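Local coordinates for protein 5'-tyrosyl-DNA phosphodiesterase (Caenorhabditis elegans, PDB 4FVA) that belongs to the endonuclease/exonuclease/phosphatase family, with a DNase I-like fold, and holds a magnesium ion, at residues Val16-Asp22 against Pro244-Ile250; Leu48-Val54 against Gln78-Leu84; Arg134-Cys138 against Leu166-Glu172. All coordinates share one frame; numbering follows the deposited sequence.

Contact 1: residues Val16-Asp22 against Pro244-Ile250; sequences VMSWNID and PSDHWAI. With MG (magnesium ion), chain F.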
# COMPACT_ATOMS: atom_id res chain seq x y z
N VAL A 16 -8.51 -2.65 3.41
CA VAL A 16 -7.28 -2.64 2.64
C VAL A 16 -6.19 -2.03 3.50
O VAL A 16 -6.35 -0.93 4.05
CB VAL A 16 -7.42 -1.84 1.35
CG1 VAL A 16 -6.10 -1.93 0.54
CG2 VAL A 16 -8.59 -2.35 0.52
N MET A 17 -5.09 -2.76 3.61
CA MET A 17 -3.93 -2.33 4.39
C MET A 17 -2.76 -2.19 3.44
O MET A 17 -2.62 -2.99 2.51
CB MET A 17 -3.62 -3.36 5.48
CG MET A 17 -2.38 -3.04 6.31
SD MET A 17 -2.31 -4.16 7.71
CE MET A 17 -0.61 -3.97 8.21
N SER A 18 -1.93 -1.16 3.64
CA SER A 18 -0.74 -0.94 2.82
C SER A 18 0.46 -0.61 3.71
O SER A 18 0.33 0.17 4.67
CB SER A 18 -0.96 0.19 1.82
OG SER A 18 0.20 0.41 1.04
N TRP A 19 1.62 -1.17 3.38
CA TRP A 19 2.78 -1.05 4.27
C TRP A 19 4.09 -1.17 3.52
O TRP A 19 4.35 -2.18 2.84
CB TRP A 19 2.71 -2.15 5.34
CG TRP A 19 3.42 -1.83 6.62
CD1 TRP A 19 4.20 -0.73 6.90
CD2 TRP A 19 3.41 -2.63 7.82
NE1 TRP A 19 4.66 -0.80 8.19
CE2 TRP A 19 4.18 -1.95 8.78
CE3 TRP A 19 2.80 -3.84 8.16
CZ2 TRP A 19 4.37 -2.44 10.08
CZ3 TRP A 19 2.98 -4.34 9.45
CH2 TRP A 19 3.77 -3.63 10.40
N ASN A 20 4.92 -0.14 3.65
CA ASN A 20 6.30 -0.25 3.20
C ASN A 20 7.05 -0.90 4.35
O ASN A 20 7.17 -0.29 5.42
CB ASN A 20 6.87 1.13 2.85
CG ASN A 20 8.34 1.08 2.49
OD1 ASN A 20 9.09 0.27 3.04
ND2 ASN A 20 8.76 1.94 1.56
N ILE A 21 7.52 -2.12 4.14
CA ILE A 21 8.08 -2.89 5.25
C ILE A 21 9.60 -2.76 5.42
O ILE A 21 10.23 -3.47 6.23
CB ILE A 21 7.64 -4.37 5.22
CG1 ILE A 21 8.17 -5.09 3.98
CG2 ILE A 21 6.07 -4.47 5.33
CD1 ILE A 21 7.79 -6.55 3.93
N ASP A 22 10.20 -1.84 4.66
CA ASP A 22 11.60 -1.50 4.90
C ASP A 22 12.48 -2.73 4.81
O ASP A 22 13.37 -2.93 5.65
CB ASP A 22 11.72 -0.85 6.28
CG ASP A 22 13.00 -0.05 6.46
OD1 ASP A 22 13.70 0.22 5.46
OD2 ASP A 22 13.31 0.33 7.62
N PRO A 244 8.71 -2.38 13.36
CA PRO A 244 8.75 -3.32 12.23
C PRO A 244 9.30 -2.65 10.98
O PRO A 244 10.04 -3.25 10.20
CB PRO A 244 7.27 -3.69 12.03
CG PRO A 244 6.66 -3.53 13.40
CD PRO A 244 7.38 -2.31 13.98
N SER A 245 8.95 -1.38 10.80
CA SER A 245 9.36 -0.61 9.64
C SER A 245 9.55 0.84 10.02
O SER A 245 9.04 1.27 11.05
CB SER A 245 8.29 -0.72 8.54
OG SER A 245 8.59 0.13 7.45
N ASP A 246 10.24 1.61 9.19
CA ASP A 246 10.33 3.05 9.40
C ASP A 246 9.04 3.75 8.96
O ASP A 246 8.89 4.96 9.18
CB ASP A 246 11.56 3.67 8.72
CG ASP A 246 11.52 3.54 7.21
OD1 ASP A 246 11.03 2.51 6.70
OD2 ASP A 246 11.98 4.49 6.54
N HIS A 247 8.14 3.00 8.31
CA HIS A 247 6.78 3.47 7.98
C HIS A 247 5.72 2.84 8.90
O HIS A 247 5.83 1.67 9.28
CB HIS A 247 6.38 3.10 6.54
CG HIS A 247 7.13 3.84 5.48
ND1 HIS A 247 6.53 4.76 4.64
CD2 HIS A 247 8.43 3.77 5.09
CE1 HIS A 247 7.43 5.24 3.80
NE2 HIS A 247 8.59 4.65 4.05
N TRP A 248 4.67 3.59 9.22
CA TRP A 248 3.47 3.00 9.81
C TRP A 248 2.68 2.36 8.68
O TRP A 248 2.77 2.79 7.53
CB TRP A 248 2.59 4.06 10.49
CG TRP A 248 3.29 4.95 11.48
CD1 TRP A 248 3.07 6.29 11.68
CD2 TRP A 248 4.30 4.57 12.42
NE1 TRP A 248 3.88 6.76 12.69
CE2 TRP A 248 4.64 5.73 13.16
CE3 TRP A 248 4.95 3.37 12.72
CZ2 TRP A 248 5.62 5.72 14.16
CZ3 TRP A 248 5.92 3.36 13.72
CH2 TRP A 248 6.24 4.52 14.43
N ALA A 249 1.89 1.34 8.99
CA ALA A 249 0.99 0.79 7.98
C ALA A 249 -0.28 1.63 7.95
O ALA A 249 -0.68 2.18 8.97
CB ALA A 249 0.67 -0.68 8.28
N ILE A 250 -0.91 1.74 6.78
CA ILE A 250 -2.23 2.33 6.73
C ILE A 250 -3.25 1.21 6.57
O ILE A 250 -2.97 0.19 5.95
CB ILE A 250 -2.40 3.42 5.63
CG1 ILE A 250 -2.15 2.87 4.23
CG2 ILE A 250 -1.46 4.61 5.91
CD1 ILE A 250 -2.36 3.93 3.15
MG MG F . 13.72 1.49 3.46
O HOH W 1 3.62 2.19 4.84
O HOH W 2 11.35 1.82 4.20
O HOH W 3 16.26 1.62 3.62
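At the metal-site end of the six-stranded sheet, strands 13-20 and 249-255 pair through Ser18 and Ile250, an antiparallel hydrogen-bonded pair. Ser18 N donates to Ile250 O at 2.9 Å, and Ile250 N to Ser18 O. Toward the metal the strands part. Water 1 bridges Asn20 N and Trp248 O, and side chains make the other links. Ala249 CB lies over one face of the Trp19 indole, 3.5 Å from the centroid of its five-membered ring. Trp19 NE1 bonds to His247 O at 2.9 Å. That oxygen lies near the indole plane, while NE1 sits well above the carbonyl plane. Asn20 stacks on the His247 ring, its amide 5° from the ring plane, and Asn20 CB lies 3.8 Å from the ring centroid, over the face. With chi1 near 173°, the Ser245 hydroxyl swings away from its own N and donates to Asn20 O, a short bond of 2.5 Å. Ser245 OG also accepts from His247 N, forming an ST turn. Asn20 OD1 takes Asp22 N in an Asx turn, and Asp22 OD1 binds magnesium at 2.4 Å. His247 ND1 is held by Asp216. Strands 47-53 and 226-232 flank the pair. Helix 29-43 packs on Trp19 through Val36 and Ile39.

Contact 2: residues Leu48-Val54 against Gln78-Leu84; sequences LFLQEVV and QYYTAIL. With MG (magnesium ion), chain F.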
# COMPACT_ATOMS: atom_id res chain seq x y z
N LEU A 48 -4.03 -6.78 1.28
CA LEU A 48 -2.82 -6.18 1.81
C LEU A 48 -1.84 -5.84 0.70
O LEU A 48 -1.49 -6.70 -0.11
CB LEU A 48 -2.16 -7.13 2.82
CG LEU A 48 -0.76 -6.77 3.34
CD1 LEU A 48 -0.84 -5.53 4.28
CD2 LEU A 48 -0.12 -7.96 4.07
N PHE A 49 -1.43 -4.57 0.65
CA PHE A 49 -0.36 -4.10 -0.23
C PHE A 49 0.97 -4.00 0.53
O PHE A 49 1.02 -3.38 1.59
CB PHE A 49 -0.69 -2.69 -0.76
CG PHE A 49 -1.83 -2.64 -1.74
CD1 PHE A 49 -2.50 -3.79 -2.14
CD2 PHE A 49 -2.23 -1.41 -2.27
CE1 PHE A 49 -3.55 -3.72 -3.06
CE2 PHE A 49 -3.28 -1.33 -3.19
CZ PHE A 49 -3.94 -2.49 -3.59
N LEU A 50 2.04 -4.58 -0.00
CA LEU A 50 3.38 -4.38 0.58
C LEU A 50 4.32 -3.72 -0.43
O LEU A 50 4.20 -3.96 -1.64
CB LEU A 50 4.00 -5.72 1.00
CG LEU A 50 3.20 -6.56 2.00
CD1 LEU A 50 3.93 -7.87 2.26
CD2 LEU A 50 3.03 -5.76 3.31
N GLN A 51 5.25 -2.91 0.07
CA GLN A 51 6.33 -2.35 -0.73
C GLN A 51 7.68 -2.59 -0.04
O GLN A 51 7.73 -2.81 1.18
CB GLN A 51 6.11 -0.85 -0.99
CG GLN A 51 4.73 -0.48 -1.50
CD GLN A 51 3.72 -0.26 -0.40
OE1 GLN A 51 4.06 0.23 0.68
NE2 GLN A 51 2.45 -0.63 -0.67
N GLU A 52 8.76 -2.51 -0.81
CA GLU A 52 10.10 -2.81 -0.31
C GLU A 52 10.18 -4.18 0.35
O GLU A 52 10.75 -4.33 1.43
CB GLU A 52 10.61 -1.73 0.66
CG GLU A 52 11.29 -0.58 -0.07
CD GLU A 52 12.03 0.35 0.85
OE1 GLU A 52 12.87 -0.13 1.66
OE2 GLU A 52 11.75 1.57 0.77
N VAL A 53 9.60 -5.17 -0.31
CA VAL A 53 9.74 -6.57 0.08
C VAL A 53 11.07 -7.03 -0.52
O VAL A 53 11.38 -6.67 -1.66
CB VAL A 53 8.60 -7.41 -0.48
CG1 VAL A 53 8.70 -8.85 0.01
CG2 VAL A 53 7.25 -6.78 -0.09
N VAL A 54 11.84 -7.83 0.23
CA VAL A 54 13.10 -8.41 -0.26
C VAL A 54 13.10 -9.93 -0.13
O VAL A 54 12.31 -10.50 0.62
CB VAL A 54 14.33 -7.81 0.48
CG1 VAL A 54 14.42 -6.30 0.27
CG2 VAL A 54 14.27 -8.15 1.98
N GLN A 78 16.12 -6.72 -6.55
CA GLN A 78 16.64 -6.23 -5.25
C GLN A 78 15.52 -6.01 -4.22
O GLN A 78 15.65 -6.37 -3.04
CB GLN A 78 17.44 -4.94 -5.45
CG GLN A 78 18.14 -4.44 -4.18
CD GLN A 78 18.63 -3.01 -4.32
OE1 GLN A 78 18.57 -2.43 -5.41
NE2 GLN A 78 19.09 -2.42 -3.22
N TYR A 79 14.45 -5.35 -4.65
CA TYR A 79 13.24 -5.22 -3.83
C TYR A 79 12.02 -5.05 -4.73
O TYR A 79 12.15 -4.74 -5.91
CB TYR A 79 13.38 -4.08 -2.81
CG TYR A 79 13.63 -2.72 -3.43
CD1 TYR A 79 14.85 -2.42 -4.02
CD2 TYR A 79 12.64 -1.74 -3.40
CE1 TYR A 79 15.08 -1.16 -4.58
CE2 TYR A 79 12.85 -0.50 -3.96
CZ TYR A 79 14.08 -0.21 -4.55
OH TYR A 79 14.30 1.04 -5.09
N TYR A 80 10.83 -5.30 -4.19
CA TYR A 80 9.64 -5.38 -5.05
C TYR A 80 8.39 -5.21 -4.19
O TYR A 80 8.48 -4.93 -2.99
CB TYR A 80 9.64 -6.71 -5.82
CG TYR A 80 10.00 -7.92 -4.96
CD1 TYR A 80 9.02 -8.63 -4.27
CD2 TYR A 80 11.32 -8.34 -4.83
CE1 TYR A 80 9.34 -9.72 -3.46
CE2 TYR A 80 11.65 -9.43 -4.04
CZ TYR A 80 10.67 -10.12 -3.36
OH TYR A 80 11.01 -11.20 -2.56
N THR A 81 7.22 -5.31 -4.81
CA THR A 81 5.98 -5.15 -4.05
C THR A 81 5.19 -6.45 -4.00
O THR A 81 5.52 -7.41 -4.70
CB THR A 81 5.11 -4.02 -4.63
OG1 THR A 81 4.71 -4.35 -5.96
CG2 THR A 81 5.89 -2.71 -4.65
N ALA A 82 4.15 -6.48 -3.18
CA ALA A 82 3.30 -7.66 -3.13
C ALA A 82 1.85 -7.24 -2.91
O ALA A 82 1.58 -6.21 -2.27
CB ALA A 82 3.75 -8.62 -2.03
N ILE A 83 0.93 -8.04 -3.44
CA ILE A 83 -0.48 -7.87 -3.13
C ILE A 83 -0.96 -9.21 -2.59
O ILE A 83 -0.77 -10.25 -3.24
CB ILE A 83 -1.30 -7.48 -4.39
CG1 ILE A 83 -0.76 -6.16 -4.99
CG2 ILE A 83 -2.81 -7.35 -4.05
CD1 ILE A 83 -1.49 -5.72 -6.24
N LEU A 84 -1.54 -9.19 -1.39
CA LEU A 84 -2.10 -10.41 -0.80
C LEU A 84 -3.60 -10.25 -0.72
O LEU A 84 -4.09 -9.22 -0.25
CB LEU A 84 -1.52 -10.66 0.60
CG LEU A 84 -0.03 -10.99 0.75
CD1 LEU A 84 0.85 -9.74 0.54
CD2 LEU A 84 0.25 -11.63 2.10
MG MG F . 13.72 1.49 3.46
O HOH W 3 16.26 1.62 3.62
O HOH W 2 11.35 1.82 4.20
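Glu52 CG meets Tyr79 CD2 obliquely, at 3.8 Å. The side chain then stretches on to the metal, where Glu52 OE1 binds magnesium at 2.6 Å. Its other oxygen, OE2, accepts from Asn20 ND2, so both carboxylate oxygens are engaged. The carboxylate is turned 72° from the Tyr79 ring, and Tyr79 OH is bonded to Arg106. Glu52 sits in a G1 beta bulge, which probably helps aim its side chain at the metal. Glu52 and Val53 both face Tyr80, and the strand turns a corner at Glu52. Val53 N donates to Tyr80 O at 2.9 Å, and Tyr80 N donates back to Val53 O. Tyr80 CG sits between the backbone N and the carbonyl carbon (chi1 44°). This puts Val53 O over the centre of one face of the Tyr80 ring, 3.5 Å from its plane. Val53 CG1 meets Tyr80 CE1 at 3.6 Å. Asp55 holds Tyr80 OH. Away from the bulge the pairing is regular. Leu50 with Ala82 and Leu48 with Leu84 are hydrogen-bonded pairs, and Leu50 N reaches Ala82 O at 2.8 Å. Between them Phe49 and Ile83 form a non-hydrogen-bonded pair, and Phe49 CE1 touches Ile83 CG2 at 3.8 Å. Strand 47-53 runs between strands 13-20 and 80-86, and strand 68-72 lies beyond 80-86. Strand 118-126 of the other sheet covers Phe49 through Leu122 and Asn124.

Contact 3: residues Arg134-Cys138 against Leu166-Glu172; sequences RPQRC and LNLRDEE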
# COMPACT_ATOMS: atom_id res chain seq x y z
N ARG A 134 11.41 14.13 -7.84
CA ARG A 134 10.10 14.73 -8.03
C ARG A 134 9.63 14.62 -9.48
O ARG A 134 8.47 14.28 -9.72
CB ARG A 134 10.08 16.19 -7.59
CG ARG A 134 8.84 16.93 -8.06
CD ARG A 134 8.71 18.32 -7.44
NE ARG A 134 8.46 18.23 -6.01
CZ ARG A 134 8.19 19.27 -5.22
NH1 ARG A 134 8.13 20.50 -5.73
NH2 ARG A 134 7.98 19.09 -3.93
N PRO A 135 10.53 14.92 -10.44
CA PRO A 135 10.08 14.82 -11.83
C PRO A 135 9.52 13.44 -12.13
O PRO A 135 8.38 13.34 -12.61
CB PRO A 135 11.38 15.06 -12.63
CG PRO A 135 12.25 15.89 -11.71
CD PRO A 135 11.93 15.36 -10.32
N GLN A 136 10.30 12.40 -11.86
CA GLN A 136 9.87 11.04 -12.16
C GLN A 136 8.64 10.67 -11.36
O GLN A 136 7.71 10.04 -11.88
CB GLN A 136 10.97 10.01 -11.86
CG GLN A 136 12.26 10.16 -12.66
CD GLN A 136 13.28 11.04 -11.95
OE1 GLN A 136 12.96 12.12 -11.43
NE2 GLN A 136 14.51 10.55 -11.88
N ARG A 137 8.63 11.05 -10.08
CA ARG A 137 7.53 10.68 -9.20
C ARG A 137 6.21 11.31 -9.64
O ARG A 137 5.17 10.64 -9.68
CB ARG A 137 7.85 11.06 -7.75
CG ARG A 137 6.67 10.93 -6.79
CD ARG A 137 7.15 10.99 -5.34
NE ARG A 137 7.82 12.25 -5.02
CZ ARG A 137 9.14 12.39 -4.95
NH1 ARG A 137 9.94 11.35 -5.18
NH2 ARG A 137 9.68 13.57 -4.64
N CYS A 138 6.24 12.59 -10.00
CA CYS A 138 5.02 13.27 -10.42
C CYS A 138 4.47 12.69 -11.72
O CYS A 138 3.26 12.59 -11.90
CB CYS A 138 5.25 14.78 -10.56
SG CYS A 138 5.46 15.65 -9.02
N LEU A 166 3.56 6.26 -1.99
CA LEU A 166 3.62 7.19 -3.13
C LEU A 166 4.71 8.27 -2.97
O LEU A 166 4.96 9.04 -3.90
CB LEU A 166 2.25 7.82 -3.38
CG LEU A 166 1.06 6.85 -3.44
CD1 LEU A 166 -0.22 7.57 -3.86
CD2 LEU A 166 1.38 5.70 -4.40
N ASN A 167 5.35 8.33 -1.80
CA ASN A 167 6.46 9.26 -1.59
C ASN A 167 6.11 10.71 -1.90
O ASN A 167 6.98 11.49 -2.30
CB ASN A 167 7.68 8.84 -2.39
CG ASN A 167 8.57 7.87 -1.63
OD1 ASN A 167 8.87 8.10 -0.45
ND2 ASN A 167 8.97 6.78 -2.28
N LEU A 168 4.84 11.06 -1.70
CA LEU A 168 4.32 12.36 -2.12
C LEU A 168 4.51 13.46 -1.08
O LEU A 168 4.42 13.21 0.13
CB LEU A 168 2.82 12.27 -2.45
CG LEU A 168 2.37 11.58 -3.75
CD1 LEU A 168 0.83 11.43 -3.83
CD2 LEU A 168 2.91 12.29 -4.99
N ARG A 169 4.80 14.66 -1.57
CA ARG A 169 4.51 15.87 -0.82
C ARG A 169 3.18 16.36 -1.42
O ARG A 169 2.96 16.19 -2.62
CB ARG A 169 5.62 16.90 -1.01
CG ARG A 169 6.90 16.32 -1.64
CD ARG A 169 7.81 15.61 -0.64
NE ARG A 169 8.27 14.31 -1.12
CZ ARG A 169 9.45 13.76 -0.81
NH1 ARG A 169 10.30 14.40 -0.02
NH2 ARG A 169 9.78 12.56 -1.29
N ASP A 170 2.28 16.93 -0.62
CA ASP A 170 0.94 17.27 -1.13
C ASP A 170 0.90 18.12 -2.41
O ASP A 170 -0.00 17.96 -3.24
CB ASP A 170 0.07 17.90 -0.04
CG ASP A 170 -0.77 16.86 0.70
OD1 ASP A 170 -1.79 16.42 0.13
OD2 ASP A 170 -0.41 16.49 1.84
N GLU A 171 1.84 19.05 -2.55
CA GLU A 171 1.88 19.92 -3.72
C GLU A 171 2.17 19.13 -4.99
O GLU A 171 2.07 19.66 -6.10
CB GLU A 171 2.93 21.01 -3.53
CG GLU A 171 4.35 20.48 -3.42
CD GLU A 171 4.60 19.76 -2.10
OE1 GLU A 171 3.62 19.52 -1.35
OE2 GLU A 171 5.77 19.46 -1.80
N GLU A 172 2.58 17.87 -4.83
CA GLU A 172 2.91 17.03 -5.98
C GLU A 172 1.70 16.32 -6.60
O GLU A 172 1.77 15.82 -7.72
CB GLU A 172 3.99 15.99 -5.61
CG GLU A 172 5.35 16.59 -5.27
CD GLU A 172 6.37 15.55 -4.80
OE1 GLU A 172 5.95 14.47 -4.30
OE2 GLU A 172 7.58 15.81 -4.93
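Arg134, Arg137 and Cys138 lie on the first turn of helix 134-154 and face the stretch 166-172, which ends in a short 3-10 turn. The turn of the helix is closed by Cys138 N to Arg134 O, and the 3-10 turn by Glu172 N to Arg169 O, each at 2.8 Å. The nearest CA atoms, of Cys138 and Glu172, are 6.2 Å apart. The Glu172 carboxylate reaches over to the arginines and takes four hydrogen bonds. Arg137 grips it side-on. Its NE goes to OE1 of Glu172 at 3.0 Å, nearly straight at 171°, and its NH2 goes to OE2 at 3.1 Å on the syn lone pair. Arg134 NE uses the anti lone pair of the same OE2, at 2.8 Å. Arg169 N comes to Glu172 OE1 from the face opposite Arg137 NE. A bend in the Arg137 chain (chi3 61°) turns its guanidinium edge to the acid. Arg134 CA lies over one face and Arg169 NH2 over the other, both toward the rim. Arg137 and Arg169 share the Glu172 carboxylate between them. Arg169 NH2 is itself bonded to Asn167 O at 3.2 Å. Arg137 NH1 donates to the carbonyls of Glu128 and Thr130, which fixes the group further. Cys138 SG packs on Glu172 CB at 3.7 Å. A salt bridge from Arg134 to Glu171 is doubtful, because Glu171 is poorly ordered and its OE2 is too close to a neighbour. The arrangement is a salt-bridge network centred on one glutamate, tying a helix start to the loop between strands 159-163 and 181-182.

Contacts 1 and 2 are neighbours in one sheet, with centres about 10 Å apart. Strands 13-20 and 47-53 join them directly: Met17 O lies 2.7 Å from Phe49 N, a probable hydrogen bond. Each contact gives one residue to the magnesium, Asp22 from contact 1 and Glu52 from contact 2, and two waters on the metal are common to both. Contact 3 stands apart. Its centre is about 19 Å from that of contact 1 and about 20 Å from that of contact 2. Yet its loop follows Asp165, which bonds to Asn20 ND2. The side chains of Asn20, Glu52 and Asn167 each lie about 3 to 4 Å from bound malonate, probably from the crystallisation liquor, which may mark a pocket.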